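Local coordinates for 50S ribosomal protein L16 arginine hydroxylase (Escherichia coli, PDB 4CCL) that hydroxylates an arginine of ribosomal protein uL16, using iron(II), 2-oxoglutarate and molecular oxygen, at residues K19-L24 / Y180-F185; V86-E91 / I108-I113; S327-A332 / L351-F356; Q4-W9 / G27-I32. All blocks are in the same frame, centred on the assembly; numbering follows the deposited sequence.

Contact 1 (K19-L24 / Y180-F185)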
# COMPACT_ATOMS: atom_id res chain seq x y z
N LYS B 19 24.72 -6.48 -18.56
CA LYS B 19 25.00 -5.83 -19.84
C LYS B 19 24.79 -6.76 -21.04
O LYS B 19 23.87 -6.58 -21.82
CB LYS B 19 26.43 -5.29 -19.86
CG LYS B 19 26.75 -4.37 -18.69
CD LYS B 19 28.19 -3.92 -18.71
CE LYS B 19 28.60 -3.34 -17.36
NZ LYS B 19 28.63 -4.40 -16.31
N ARG B 20 25.66 -7.77 -21.15
CA ARG B 20 25.66 -8.67 -22.30
C ARG B 20 25.71 -10.12 -21.84
O ARG B 20 26.34 -10.44 -20.83
CB ARG B 20 26.86 -8.39 -23.20
CG ARG B 20 27.02 -6.94 -23.62
CD ARG B 20 25.83 -6.47 -24.43
NE ARG B 20 25.71 -7.17 -25.70
CZ ARG B 20 24.68 -7.05 -26.53
NH1 ARG B 20 23.67 -6.26 -26.22
NH2 ARG B 20 24.66 -7.73 -27.67
N PRO B 21 25.05 -11.02 -22.59
CA PRO B 21 25.12 -12.45 -22.29
C PRO B 21 26.42 -13.09 -22.74
O PRO B 21 27.06 -12.61 -23.67
CB PRO B 21 23.95 -13.03 -23.08
CG PRO B 21 23.78 -12.10 -24.23
CD PRO B 21 24.11 -10.73 -23.69
N VAL B 22 26.82 -14.17 -22.07
CA VAL B 22 27.98 -14.93 -22.49
C VAL B 22 27.77 -16.42 -22.33
O VAL B 22 26.94 -16.86 -21.54
CB VAL B 22 29.27 -14.57 -21.71
CG1 VAL B 22 30.35 -14.06 -22.65
CG2 VAL B 22 28.97 -13.56 -20.60
N VAL B 23 28.51 -17.20 -23.11
CA VAL B 23 28.65 -18.62 -22.83
C VAL B 23 30.00 -18.79 -22.16
O VAL B 23 31.04 -18.46 -22.74
CB VAL B 23 28.62 -19.47 -24.11
CG1 VAL B 23 28.90 -20.93 -23.77
CG2 VAL B 23 27.28 -19.33 -24.81
N LEU B 24 29.98 -19.28 -20.93
CA LEU B 24 31.23 -19.52 -20.23
C LEU B 24 31.49 -21.01 -20.35
O LEU B 24 30.80 -21.83 -19.75
CB LEU B 24 31.08 -19.13 -18.75
CG LEU B 24 30.49 -17.74 -18.49
CD1 LEU B 24 30.04 -17.61 -17.05
CD2 LEU B 24 31.49 -16.64 -18.84
N TYR B 180 25.34 -17.16 -19.16
CA TYR B 180 24.85 -16.01 -18.42
C TYR B 180 24.00 -15.12 -19.31
O TYR B 180 24.46 -14.64 -20.34
CB TYR B 180 25.98 -15.17 -17.83
CG TYR B 180 25.47 -13.82 -17.35
CD1 TYR B 180 24.69 -13.72 -16.22
CD2 TYR B 180 25.74 -12.66 -18.07
CE1 TYR B 180 24.20 -12.50 -15.79
CE2 TYR B 180 25.26 -11.43 -17.64
CZ TYR B 180 24.48 -11.37 -16.50
OH TYR B 180 24.00 -10.16 -16.07
N ILE B 181 22.74 -14.93 -18.91
CA ILE B 181 21.81 -14.04 -19.59
C ILE B 181 21.33 -12.88 -18.70
O ILE B 181 20.71 -13.12 -17.67
CB ILE B 181 20.59 -14.81 -20.12
CG1 ILE B 181 21.04 -16.10 -20.82
CG2 ILE B 181 19.78 -13.93 -21.06
CD1 ILE B 181 19.90 -17.01 -21.24
N PRO B 182 21.62 -11.63 -19.10
CA PRO B 182 21.04 -10.47 -18.42
C PRO B 182 19.55 -10.36 -18.76
O PRO B 182 19.13 -10.93 -19.76
CB PRO B 182 21.79 -9.28 -19.03
CG PRO B 182 22.94 -9.87 -19.80
CD PRO B 182 22.49 -11.23 -20.22
N PRO B 183 18.78 -9.63 -17.94
CA PRO B 183 17.35 -9.47 -18.23
C PRO B 183 17.09 -8.70 -19.52
O PRO B 183 17.82 -7.76 -19.84
CB PRO B 183 16.84 -8.66 -17.04
CG PRO B 183 18.05 -7.98 -16.49
CD PRO B 183 19.16 -8.96 -16.69
N GLY B 184 16.07 -9.10 -20.27
CA GLY B 184 15.70 -8.41 -21.49
C GLY B 184 16.14 -9.11 -22.76
O GLY B 184 15.73 -8.73 -23.86
N PHE B 185 16.96 -10.15 -22.61
CA PHE B 185 17.44 -10.90 -23.77
C PHE B 185 16.61 -12.16 -23.99
O PHE B 185 16.59 -13.04 -23.14
CB PHE B 185 18.92 -11.27 -23.60
CG PHE B 185 19.85 -10.10 -23.70
CD1 PHE B 185 20.06 -9.27 -22.62
CD2 PHE B 185 20.52 -9.83 -24.89
CE1 PHE B 185 20.91 -8.19 -22.70
CE2 PHE B 185 21.38 -8.75 -24.98
CZ PHE B 185 21.58 -7.93 -23.89

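Contact 2 (V86-E91 / I108-I113)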
# COMPACT_ATOMS: atom_id res chain seq x y z
N VAL B 86 15.30 -26.06 -5.79
CA VAL B 86 15.78 -27.37 -5.37
C VAL B 86 16.74 -27.24 -4.19
O VAL B 86 16.81 -28.13 -3.32
CB VAL B 86 16.46 -28.12 -6.53
CG1 VAL B 86 17.06 -29.44 -6.07
CG2 VAL B 86 15.47 -28.37 -7.65
N ASN B 87 17.45 -26.12 -4.13
CA ASN B 87 18.42 -25.88 -3.06
C ASN B 87 17.78 -25.87 -1.67
O ASN B 87 18.47 -25.95 -0.65
CB ASN B 87 19.19 -24.57 -3.30
CG ASN B 87 18.27 -23.39 -3.55
OD1 ASN B 87 17.40 -23.45 -4.43
ND2 ASN B 87 18.45 -22.33 -2.78
N HIS B 88 16.45 -25.78 -1.63
CA HIS B 88 15.71 -25.89 -0.38
C HIS B 88 15.67 -27.34 0.10
O HIS B 88 15.93 -27.62 1.27
CB HIS B 88 14.29 -25.34 -0.54
CG HIS B 88 14.23 -23.86 -0.79
ND1 HIS B 88 13.06 -23.14 -0.68
CD2 HIS B 88 15.19 -22.98 -1.15
CE1 HIS B 88 13.31 -21.87 -0.96
NE2 HIS B 88 14.59 -21.74 -1.25
N TRP B 89 15.34 -28.25 -0.81
CA TRP B 89 15.12 -29.65 -0.44
C TRP B 89 16.31 -30.59 -0.64
O TRP B 89 16.24 -31.76 -0.27
CB TRP B 89 13.90 -30.18 -1.20
CG TRP B 89 12.88 -29.11 -1.45
CD1 TRP B 89 12.78 -28.30 -2.55
CD2 TRP B 89 11.83 -28.71 -0.58
NE1 TRP B 89 11.73 -27.44 -2.42
CE2 TRP B 89 11.12 -27.66 -1.20
CE3 TRP B 89 11.40 -29.13 0.69
CZ2 TRP B 89 10.02 -27.04 -0.62
CZ3 TRP B 89 10.31 -28.52 1.27
CH2 TRP B 89 9.64 -27.48 0.62
N HIS B 90 17.39 -30.08 -1.23
CA HIS B 90 18.56 -30.90 -1.53
C HIS B 90 19.85 -30.15 -1.19
O HIS B 90 20.12 -29.09 -1.75
CB HIS B 90 18.56 -31.29 -3.02
CG HIS B 90 19.30 -32.55 -3.33
ND1 HIS B 90 20.47 -32.58 -4.05
CD2 HIS B 90 19.02 -33.85 -3.04
CE1 HIS B 90 20.89 -33.82 -4.18
NE2 HIS B 90 20.02 -34.61 -3.57
N GLU B 91 20.65 -30.70 -0.28
CA GLU B 91 21.92 -30.06 0.12
C GLU B 91 23.00 -30.03 -0.99
O GLU B 91 23.61 -28.98 -1.23
CB GLU B 91 22.49 -30.67 1.41
CG GLU B 91 21.77 -30.29 2.70
CD GLU B 91 22.54 -30.74 3.94
OE1 GLU B 91 23.79 -30.75 3.89
OE2 GLU B 91 21.90 -31.09 4.95
N ILE B 108 20.66 -12.58 -5.22
CA ILE B 108 20.50 -13.96 -5.69
C ILE B 108 19.14 -14.51 -5.24
O ILE B 108 18.62 -14.13 -4.19
CB ILE B 108 21.66 -14.88 -5.22
CG1 ILE B 108 21.86 -16.04 -6.19
CG2 ILE B 108 21.45 -15.38 -3.80
CD1 ILE B 108 22.98 -16.99 -5.80
N ASP B 109 18.55 -15.39 -6.05
CA ASP B 109 17.23 -15.91 -5.72
C ASP B 109 17.26 -17.35 -5.24
O ASP B 109 17.17 -17.61 -4.04
CB ASP B 109 16.29 -15.77 -6.92
CG ASP B 109 14.85 -16.11 -6.57
OD1 ASP B 109 14.51 -16.10 -5.37
OD2 ASP B 109 14.05 -16.37 -7.50
N ASP B 110 17.42 -18.28 -6.18
CA ASP B 110 17.35 -19.72 -5.91
C ASP B 110 17.84 -20.53 -7.11
O ASP B 110 18.19 -19.98 -8.15
CB ASP B 110 15.92 -20.14 -5.56
CG ASP B 110 15.58 -19.92 -4.09
OD1 ASP B 110 16.43 -20.24 -3.23
OD2 ASP B 110 14.48 -19.40 -3.80
N LEU B 111 17.82 -21.86 -6.95
CA LEU B 111 18.29 -22.78 -7.98
C LEU B 111 17.12 -23.60 -8.52
O LEU B 111 16.55 -24.42 -7.79
CB LEU B 111 19.35 -23.71 -7.38
CG LEU B 111 20.34 -24.52 -8.24
CD1 LEU B 111 19.67 -25.62 -9.04
CD2 LEU B 111 21.11 -23.61 -9.16
N MSE B 112 16.77 -23.41 -9.79
CA MSE B 112 15.72 -24.23 -10.39
C MSE B 112 16.32 -25.21 -11.39
O MSE B 112 17.19 -24.85 -12.18
CB MSE B 112 14.61 -23.36 -11.01
CG MSE B 112 14.77 -23.03 -12.49
SE MSE B 112 14.05 -24.41 -13.70
CE MSE B 112 14.45 -23.52 -15.38
N ILE B 113 15.86 -26.46 -11.35
CA ILE B 113 16.42 -27.50 -12.21
C ILE B 113 15.42 -27.96 -13.26
O ILE B 113 14.24 -28.13 -12.96
CB ILE B 113 16.87 -28.74 -11.39
CG1 ILE B 113 17.89 -28.33 -10.33
CG2 ILE B 113 17.45 -29.82 -12.29
CD1 ILE B 113 18.41 -29.48 -9.50

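Contact 3 (S327-A332 / L351-F356). With SO4 (sulfate ion), chain O.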
# COMPACT_ATOMS: atom_id res chain seq x y z
N SER B 327 21.99 -8.12 18.10
CA SER B 327 22.82 -8.55 19.21
C SER B 327 24.08 -7.69 19.35
O SER B 327 24.63 -7.23 18.35
CB SER B 327 23.21 -10.03 19.04
OG SER B 327 23.97 -10.49 20.15
N PRO B 328 24.52 -7.46 20.59
CA PRO B 328 25.78 -6.75 20.86
C PRO B 328 27.01 -7.46 20.32
O PRO B 328 28.07 -6.83 20.22
CB PRO B 328 25.83 -6.69 22.40
CG PRO B 328 24.87 -7.73 22.87
CD PRO B 328 23.79 -7.77 21.83
N HIS B 329 26.89 -8.73 19.96
CA HIS B 329 28.07 -9.48 19.54
C HIS B 329 28.09 -9.50 18.02
O HIS B 329 27.29 -10.19 17.38
CB HIS B 329 28.01 -10.91 20.08
CG HIS B 329 27.57 -11.01 21.51
ND1 HIS B 329 28.42 -11.36 22.53
CD2 HIS B 329 26.35 -10.82 22.08
CE1 HIS B 329 27.76 -11.37 23.67
NE2 HIS B 329 26.50 -11.04 23.42
N ARG B 330 29.02 -8.73 17.46
CA ARG B 330 29.21 -8.64 16.02
C ARG B 330 29.82 -9.87 15.31
O ARG B 330 29.31 -10.28 14.28
CB ARG B 330 29.95 -7.35 15.64
CG ARG B 330 29.86 -7.01 14.16
CD ARG B 330 30.53 -5.69 13.85
NE ARG B 330 30.87 -5.60 12.43
CZ ARG B 330 30.05 -5.14 11.49
NH1 ARG B 330 28.83 -4.73 11.82
NH2 ARG B 330 30.44 -5.10 10.23
N PRO B 331 30.93 -10.43 15.84
CA PRO B 331 31.53 -11.59 15.18
C PRO B 331 30.55 -12.74 14.99
O PRO B 331 30.55 -13.42 13.96
CB PRO B 331 32.64 -12.01 16.15
CG PRO B 331 33.02 -10.76 16.83
CD PRO B 331 31.75 -9.98 16.99
N ALA B 332 29.70 -12.94 15.99
CA ALA B 332 28.69 -14.00 15.96
C ALA B 332 27.67 -13.76 14.85
O ALA B 332 27.35 -14.66 14.08
CB ALA B 332 28.01 -14.11 17.30
N LEU B 351 28.30 -17.20 23.16
CA LEU B 351 27.54 -18.27 23.81
C LEU B 351 27.45 -18.10 25.32
O LEU B 351 26.52 -18.59 25.96
CB LEU B 351 28.13 -19.65 23.47
CG LEU B 351 28.08 -20.12 22.02
CD1 LEU B 351 28.77 -21.47 21.90
CD2 LEU B 351 26.64 -20.21 21.51
N GLU B 352 28.42 -17.39 25.90
CA GLU B 352 28.45 -17.16 27.34
C GLU B 352 27.31 -16.23 27.76
O GLU B 352 26.77 -16.37 28.86
CB GLU B 352 29.80 -16.57 27.76
CG GLU B 352 31.02 -17.24 27.12
CD GLU B 352 31.05 -18.75 27.33
OE1 GLU B 352 30.65 -19.21 28.42
OE2 GLU B 352 31.49 -19.47 26.41
N ASP B 353 26.94 -15.31 26.88
CA ASP B 353 25.83 -14.39 27.12
C ASP B 353 24.52 -15.15 26.98
O ASP B 353 24.20 -15.64 25.90
CB ASP B 353 25.89 -13.23 26.12
CG ASP B 353 24.85 -12.15 26.39
OD1 ASP B 353 23.96 -12.36 27.25
OD2 ASP B 353 24.92 -11.09 25.74
N PRO B 354 23.75 -15.24 28.07
CA PRO B 354 22.47 -15.95 28.09
C PRO B 354 21.45 -15.36 27.12
O PRO B 354 20.58 -16.08 26.64
CB PRO B 354 22.00 -15.77 29.54
CG PRO B 354 23.24 -15.53 30.32
CD PRO B 354 24.11 -14.73 29.41
N SER B 355 21.56 -14.06 26.83
CA SER B 355 20.67 -13.42 25.88
C SER B 355 20.92 -13.92 24.46
O SER B 355 19.99 -14.32 23.76
CB SER B 355 20.81 -11.90 25.94
OG SER B 355 20.16 -11.37 27.08
N PHE B 356 22.18 -13.90 24.05
CA PHE B 356 22.56 -14.41 22.73
C PHE B 356 22.20 -15.88 22.61
O PHE B 356 21.68 -16.31 21.58
CB PHE B 356 24.06 -14.23 22.47
CG PHE B 356 24.49 -14.74 21.12
CD1 PHE B 356 24.42 -13.94 20.00
CD2 PHE B 356 24.97 -16.04 20.98
CE1 PHE B 356 24.81 -14.41 18.76
CE2 PHE B 356 25.37 -16.51 19.74
CZ PHE B 356 25.29 -15.70 18.63
S SO4 O . 28.44 -3.45 7.16
O1 SO4 O . 28.71 -4.55 8.07
O2 SO4 O . 27.38 -2.61 7.72
O3 SO4 O . 29.65 -2.65 6.98
O4 SO4 O . 28.01 -3.98 5.87

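Contact 4 (Q4-W9 / G27-I32)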
# COMPACT_ATOMS: atom_id res chain seq x y z
N GLN B 4 33.72 -25.60 -7.74
CA GLN B 4 34.69 -24.56 -8.06
C GLN B 4 34.44 -23.90 -9.42
O GLN B 4 34.42 -24.57 -10.45
CB GLN B 4 36.12 -25.11 -7.99
CG GLN B 4 36.70 -25.19 -6.58
CD GLN B 4 37.13 -23.83 -6.06
OE1 GLN B 4 37.49 -22.94 -6.83
NE2 GLN B 4 37.08 -23.66 -4.74
N LEU B 5 34.27 -22.58 -9.41
CA LEU B 5 34.01 -21.82 -10.64
C LEU B 5 35.30 -21.31 -11.27
O LEU B 5 36.15 -20.74 -10.59
CB LEU B 5 33.08 -20.64 -10.34
CG LEU B 5 31.67 -20.71 -10.93
CD1 LEU B 5 30.91 -19.40 -10.73
CD2 LEU B 5 31.77 -21.05 -12.41
N THR B 6 35.43 -21.51 -12.58
CA THR B 6 36.65 -21.13 -13.29
C THR B 6 36.55 -19.73 -13.91
O THR B 6 37.47 -19.27 -14.58
CB THR B 6 37.01 -22.15 -14.39
OG1 THR B 6 35.97 -22.19 -15.37
CG2 THR B 6 37.19 -23.53 -13.78
N LEU B 7 35.42 -19.07 -13.67
CA LEU B 7 35.17 -17.73 -14.21
C LEU B 7 36.18 -16.70 -13.70
O LEU B 7 36.63 -16.78 -12.56
CB LEU B 7 33.74 -17.31 -13.85
CG LEU B 7 33.16 -15.98 -14.34
CD1 LEU B 7 33.45 -15.75 -15.81
CD2 LEU B 7 31.65 -15.93 -14.08
N ASN B 8 36.52 -15.75 -14.55
CA ASN B 8 37.33 -14.61 -14.13
C ASN B 8 36.32 -13.54 -13.75
O ASN B 8 35.64 -12.98 -14.61
CB ASN B 8 38.22 -14.16 -15.29
CG ASN B 8 39.04 -12.92 -14.95
OD1 ASN B 8 39.08 -12.47 -13.81
ND2 ASN B 8 39.71 -12.37 -15.96
N TRP B 9 36.23 -13.28 -12.45
CA TRP B 9 35.18 -12.40 -11.91
C TRP B 9 35.28 -10.91 -12.23
O TRP B 9 34.27 -10.31 -12.61
CB TRP B 9 34.95 -12.66 -10.42
CG TRP B 9 34.09 -13.88 -10.14
CD1 TRP B 9 34.52 -15.11 -9.75
CD2 TRP B 9 32.67 -13.97 -10.25
NE1 TRP B 9 33.46 -15.97 -9.60
CE2 TRP B 9 32.30 -15.29 -9.90
CE3 TRP B 9 31.66 -13.07 -10.59
CZ2 TRP B 9 30.98 -15.72 -9.89
CZ3 TRP B 9 30.34 -13.50 -10.59
CH2 TRP B 9 30.02 -14.81 -10.24
N GLY B 27 32.80 -23.70 -17.26
CA GLY B 27 32.68 -22.90 -16.05
C GLY B 27 33.00 -23.78 -14.87
O GLY B 27 33.69 -23.37 -13.94
N PHE B 28 32.49 -25.01 -14.92
CA PHE B 28 32.88 -26.05 -13.98
C PHE B 28 33.66 -27.12 -14.74
O PHE B 28 33.18 -27.64 -15.75
CB PHE B 28 31.66 -26.66 -13.31
CG PHE B 28 30.92 -25.71 -12.42
CD1 PHE B 28 31.42 -25.35 -11.19
CD2 PHE B 28 29.70 -25.18 -12.83
CE1 PHE B 28 30.74 -24.48 -10.37
CE2 PHE B 28 29.02 -24.30 -12.02
CZ PHE B 28 29.53 -23.95 -10.79
N ASN B 29 34.85 -27.45 -14.24
CA ASN B 29 35.64 -28.53 -14.81
C ASN B 29 35.23 -29.87 -14.22
O ASN B 29 35.01 -29.97 -13.01
CB ASN B 29 37.13 -28.31 -14.54
CG ASN B 29 37.66 -27.04 -15.19
OD1 ASN B 29 37.12 -26.58 -16.20
ND2 ASN B 29 38.71 -26.48 -14.62
N ASN B 30 35.15 -30.89 -15.07
CA ASN B 30 34.68 -32.22 -14.69
C ASN B 30 33.41 -32.12 -13.85
O ASN B 30 33.40 -32.50 -12.69
CB ASN B 30 35.77 -32.96 -13.90
CG ASN B 30 37.09 -33.00 -14.64
OD1 ASN B 30 38.08 -32.45 -14.18
ND2 ASN B 30 37.10 -33.66 -15.80
N PHE B 31 32.35 -31.62 -14.47
CA PHE B 31 31.14 -31.30 -13.73
C PHE B 31 30.38 -32.55 -13.34
O PHE B 31 30.00 -33.36 -14.19
CB PHE B 31 30.25 -30.35 -14.53
CG PHE B 31 28.98 -29.98 -13.83
CD1 PHE B 31 28.99 -29.06 -12.79
CD2 PHE B 31 27.77 -30.54 -14.21
CE1 PHE B 31 27.81 -28.72 -12.14
CE2 PHE B 31 26.60 -30.20 -13.57
CZ PHE B 31 26.62 -29.29 -12.53
N ILE B 32 30.16 -32.71 -12.04
CA ILE B 32 29.41 -33.83 -11.51
C ILE B 32 28.09 -33.30 -10.97
O ILE B 32 28.06 -32.48 -10.05
CB ILE B 32 30.18 -34.52 -10.38
CG1 ILE B 32 31.58 -34.92 -10.85
CG2 ILE B 32 29.40 -35.74 -9.89
CD1 ILE B 32 32.62 -34.88 -9.76
O HOH W 1 35.98 -26.10 -12.01

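Contact 1 (K19-L24 / Y180-F185)
Pro-21 lays its ring over one face of Phe-185, the two side chains crossing at about a right angle. CD leads this CH-pi contact, 3.8 Å from the centroid of the Phe-185 ring and displaced toward its rim. Arg-20 reaches the same ring differently. Its chain, bent at chi2 and chi3, folds back so that NH1 comes to the edge of the Phe-185 ring, 3.5 Å from CZ, with the guanidinium and ring planes steeply inclined at 77°. That guanidinium also forms a salt bridge with Glu-146. Pro-21 also packs CB against CD of Pro-182, 3.7 Å away, and Pro-182 rests CG on the backbone of Arg-20. Tyr-180 has CG anti to its amide nitrogen (chi1 166°), which carries the ring along the incoming chain: its edge faces Arg-20 O, and CD2 lies 4.2 Å from Val-22 CG2. The hydroxyl of Tyr-180 is held by Asp-130 and by the backbone N of Gln-18. Between the backbones, Val-22 and Tyr-180 form an antiparallel hydrogen-bonded pair, with Val-22 N to Tyr-180 O at 3.0 Å and Tyr-180 N to Val-22 O at 2.9 Å. These bonds, continued by Leu-24 with Ile-178, hold strand 22-24 to strand 178-181; close in sequence to the iron ligand His-187, proline and aromatic surfaces hold the chain before Val-22 by apolar and CH-pi contact rather than by strand pairing.

Contact 2 (V86-E91 / I108-I113)
OD1 of Asp-110 is gripped by two side chains of the 86-91 segment. The amide ND2 of Asn-87 donates to it at 2.9 Å in a nearly straight bond (167°), arriving on the anti side of the oxygen and somewhat out of the carboxylate plane, while OD1 itself lies close to the amide plane of Asn-87. The second donor is NE2 of His-88, whose weak bond to Asp-110 OD1 measures 3.1 Å; here the imidazole presents its edge, its plane standing 79° from that of the carboxylate. OD2 of Asp-110 is taken by ND1 of His-277, and ND1 of His-88 by the carbonyl of Glu-278, so the carboxylate and the imidazole are both held in their rotation. Asn-87 works with both ends of its amide: a chi1 of 52° tucks CG between the backbone N and carbonyl carbon, and OD1 then accepts from Leu-111 N at 3.0 Å, the donor standing above the carbonyl plane. Val-86 N donates to Leu-111 O at 2.9 Å. Beside these bonds Val-86 CG2 meets Ile-113 CG1 at 3.6 Å, two branched side chains crossing at about a right angle. The short, weakly bonded helix 86-89 thereby rests on strand 108-116, which runs between strands 79-83 and 195-202; Thr-93 of helix 91-94 touches Val-86, Leu-111 and Ile-113, and Leu-40 of helix 37-45 adds a further contact to Ile-113.

Contact 3 (S327-A332 / L351-F356)
His-329 and Asp-353 supply the polar link. NE2 of the imidazole donates to Asp-353 OD2 at 2.8 Å, using the anti lone pair of that oxygen; the acceptor lies in the ring plane, whereas the carboxylate is turned 53° from it. The other oxygen, OD1, receives Ser-355 N at 3.0 Å and so caps the start of helix 354-365. One carboxylate thus ties a helix end to a histidine at the N-cap position of helix 330-338, and the helix end may stabilise its negative charge. A further hydrogen bond, away from the histidine-carboxylate pair, runs from Arg-330 NH2 to O1 of a sulfate, probably from the crystallisation liquor, at 2.8 Å. Packing centres on Phe-356, whose CG is anti to the backbone N (chi1 180°), sending the ring toward Ala-332: in apolar contact, CB of Ala-332 lies 3.4 Å from Phe-356 CZ. Ser-327 OG approaches the edge of the same ring, and the imidazole of His-329 meets it obliquely. A manganese ion lies about 4 Å from the His-329 side chain. Two helix starts joined in this way belong to the C-terminal winged-helix domain of the RoxA family.

Contact 4 (Q4-W9 / G27-I32)
Gly-27 O is the main acceptor between the two loops. Thr-6 N donates to it at 2.9 Å, lying in the carbonyl plane. OG1 of the same threonine hydrogen-bonds to the carbonyl of Arg-26, and also lies 2.9 Å from Gly-27 O; its single proton cannot serve both at full strength. It sits between the backbone N and carbonyl carbon (chi1 63°), which turns it to the same side as the amide. A water carries the link two residues further on each side, donating to Gln-4 O at 2.7 Å and accepting from Asn-29 N at 2.8 Å. These bonds fasten the chain leading into helix 9-15 to the loop that follows strand 22-24, the edge strand, within this chain, of a sheet of the double-stranded beta-helix (cupin) core of the JmjC oxygenases; Phe-28 is further tied by its backbone to Gly-176, shortly before the neighbouring strand 178-181. Alongside, Leu-5 places CD2 over one face of the Phe-28 ring, 4.2 Å from its centroid and displaced toward the rim, a CH-pi contact, with CG 3.9 Å from Phe-28 CZ. Thr-6 contributes its methyl, CG2, which rests against the exposed side chain of Asn-29. Both Leu-5 and Phe-28 continue onto Ile-178; Phe-28 also meets Ile-134 of strand 131-135, and Leu-5 touches Pro-99 and Phe-100.

Overall arrangement
Contacts 1, 2 and 4 belong to the catalytic part of the chain, whereas contact 3 lies in the C-terminal winged-helix domain, its centre 43 Å from that of contact 1. Contacts 1 and 4 have centres 17 Å apart and touch through Leu-24 and Leu-7; their segments alternate along the chain, so contact 4 ties the first residues to the loop after strand 22-24, while contact 1 joins that strand to 178-181. Contact 2, nested within the loop closed by contact 1, reaches the same antiparallel sheet through strand 108-116, with centres 21 Å apart. Three contacts thus lie in or against the oxygenase core; contact 3, last in sequence, lies on the opposite side of the chain's centre from contact 1.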